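PDB 5JS4: phiAB6 tailspike from Unidentified phage, which forms a beta-helical trimer and probably binds and fragments the exopolysaccharide of Acinetobacter baumannii. Local coordinates for residues A578-S583 against Y596-N601. Sequence-based numbering, arbitrary orientation.
Sequences AQYLAS and YNHGSN
At Tyr580 and Tyr596 the antiparallel hairpin strands 579-586 and 591-597 stand apart, the CA atoms of these two residues 8.6 Å from each other, and no hydrogen bond joins segments 578-583 and 596-601, so that side chains alone bridge the backbones. The chi1 of Tyr580, 177°, sets CG trans to N and lays the ring against His598 and Tyr596. His598 meets one face of that ring edge-on: its CE1 lies 3.7 Å from Tyr580 CG, displaced from the ring centre toward the rim. The planes are turned 77° from each other and the centroids stand 5.0 Å apart, a T-shaped pair in which the imidazole supplies the edge. At the far end of the phenol, Tyr580 OH comes within 3.5 Å of Tyr596 CB, and Tyr580 CZ is nearly as close to the same methylene. The two tyrosine planes meet obliquely, at 46°; the Tyr596 ring runs off from Tyr580 and places its CD1 over the centre of one face of the imidazole. His598 is thus held by an edge on Tyr580 and a face under Tyr596. Between Tyr596 and His598 in sequence, Asn597 OD1 accepts from Gly599 N at 3.0 Å, an Asx turn that spans His598. On its other side, Tyr580 pairs through its backbone with strand 566-573. The three aromatic residues line a surface pocket in which malonic acid, probably from the crystallisation liquor, is hydrogen-bonded to His598 NE2. An imidazole edge packed against the phenol face and hydrogen-bonded at both nitrogens, with Lys588 of the second subunit bonded to ND1, is consistent with a site receptive to small anions.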
loop_
_atom_site.group_PDB
_atom_site.type_symbol
_atom_site.label_atom_id
_atom_site.label_comp_id
_atom_site.label_asym_id
_atom_site.label_seq_id
_atom_site.Cartn_x
_atom_site.Cartn_y
_atom_site.Cartn_z
ATOM N N ALA A 578 6.747 8.591 36.796
ATOM C CA ALA A 578 6.834 7.849 35.542
ATOM C C ALA A 578 6.000 6.577 35.635
ATOM O O ALA A 578 5.786 6.049 36.725
ATOM C CB ALA A 578 8.280 7.502 35.229
ATOM N N GLN A 579 5.537 6.089 34.489
ATOM C CA GLN A 579 4.773 4.843 34.431
ATOM C C GLN A 579 5.572 3.691 35.022
ATOM O O GLN A 579 6.759 3.543 34.729
ATOM C CB GLN A 579 4.427 4.496 32.987
ATOM C CG GLN A 579 3.404 5.420 32.359
ATOM C CD GLN A 579 3.092 5.054 30.921
ATOM O OE1 GLN A 579 3.757 4.205 30.319
ATOM N NE2 GLN A 579 2.072 5.689 30.362
ATOM N N TYR A 580 4.921 2.883 35.852
ATOM C CA TYR A 580 5.534 1.663 36.355
ATOM C C TYR A 580 4.875 0.463 35.693
ATOM O O TYR A 580 3.679 0.225 35.874
ATOM C CB TYR A 580 5.420 1.541 37.877
ATOM C CG TYR A 580 6.010 0.234 38.358
ATOM C CD1 TYR A 580 7.381 0.013 38.301
ATOM C CD2 TYR A 580 5.197 -0.798 38.819
ATOM C CE1 TYR A 580 7.931 -1.190 38.704
ATOM C CE2 TYR A 580 5.739 -2.005 39.230
ATOM C CZ TYR A 580 7.103 -2.197 39.170
ATOM O OH TYR A 580 7.642 -3.394 39.571
ATOM N N LEU A 581 5.666 -0.281 34.926
ATOM C CA LEU A 581 5.215 -1.517 34.293
ATOM C C LEU A 581 5.668 -2.694 35.151
ATOM O O LEU A 581 6.863 -2.886 35.363
ATOM C CB LEU A 581 5.756 -1.637 32.865
ATOM C CG LEU A 581 4.930 -0.936 31.774
ATOM C CD1 LEU A 581 4.831 0.566 31.994
ATOM C CD2 LEU A 581 5.503 -1.233 30.396
ATOM N N ALA A 582 4.703 -3.458 35.656
ATOM C CA ALA A 582 4.971 -4.617 36.502
ATOM C C ALA A 582 5.088 -5.865 35.644
ATOM O O ALA A 582 4.434 -5.972 34.610
ATOM C CB ALA A 582 3.859 -4.789 37.518
ATOM N N SER A 583 5.898 -6.816 36.102
ATOM C CA SER A 583 6.173 -8.047 35.361
ATOM C C SER A 583 5.471 -9.238 35.989
ATOM O O SER A 583 5.463 -9.384 37.210
ATOM C CB SER A 583 7.679 -8.315 35.325
ATOM O OG SER A 583 8.344 -7.339 34.547
ATOM N N TYR A 596 4.882 -3.385 43.066
ATOM C CA TYR A 596 5.956 -2.668 43.735
ATOM C C TYR A 596 5.358 -1.562 44.580
ATOM O O TYR A 596 4.413 -0.889 44.160
ATOM C CB TYR A 596 6.937 -2.078 42.717
ATOM C CG TYR A 596 8.266 -1.699 43.322
ATOM C CD1 TYR A 596 8.476 -0.432 43.851
ATOM C CD2 TYR A 596 9.307 -2.616 43.378
ATOM C CE1 TYR A 596 9.695 -0.089 44.416
ATOM C CE2 TYR A 596 10.528 -2.283 43.939
ATOM C CZ TYR A 596 10.717 -1.019 44.455
ATOM O OH TYR A 596 11.933 -0.690 45.014
ATOM N N ASN A 597 5.903 -1.404 45.779
ATOM C CA ASN A 597 5.511 -0.332 46.673
ATOM C C ASN A 597 6.607 0.716 46.640
ATOM O O ASN A 597 7.685 0.503 47.186
ATOM C CB ASN A 597 5.309 -0.873 48.088
ATOM C CG ASN A 597 4.583 0.105 48.984
ATOM O OD1 ASN A 597 4.868 1.302 48.968
ATOM N ND2 ASN A 597 3.640 -0.398 49.776
ATOM N N HIS A 598 6.334 1.832 45.971
ATOM C CA HIS A 598 7.322 2.909 45.837
ATOM C C HIS A 598 7.396 3.800 47.075
ATOM O O HIS A 598 8.286 4.648 47.176
ATOM C CB HIS A 598 7.046 3.730 44.578
ATOM C CG HIS A 598 7.367 2.999 43.313
ATOM N ND1 HIS A 598 6.422 2.300 42.595
ATOM C CD2 HIS A 598 8.535 2.834 42.652
ATOM C CE1 HIS A 598 6.989 1.752 41.538
ATOM N NE2 HIS A 598 8.272 2.056 41.551
ATOM N N GLY A 599 6.478 3.604 48.015
ATOM C CA GLY A 599 6.551 4.264 49.313
ATOM C C GLY A 599 7.670 3.691 50.168
ATOM O O GLY A 599 8.476 4.436 50.733
ATOM N N SER A 600 7.719 2.364 50.263
ATOM C CA SER A 600 8.725 1.664 51.062
ATOM C C SER A 600 9.846 1.052 50.222
ATOM O O SER A 600 10.809 0.526 50.778
ATOM C CB SER A 600 8.061 0.556 51.876
ATOM O OG SER A 600 7.390 -0.363 51.027
ATOM N N ASN A 601 9.717 1.118 48.896
ATOM C CA ASN A 601 10.686 0.537 47.962
ATOM C C ASN A 601 10.853 -0.967 48.152
ATOM O O ASN A 601 11.954 -1.478 48.366
ATOM C CB ASN A 601 12.018 1.292 48.025
ATOM C CG ASN A 601 11.860 2.741 47.617
ATOM O OD1 ASN A 601 11.328 3.028 46.547
ATOM N ND2 ASN A 601 12.293 3.661 48.471
#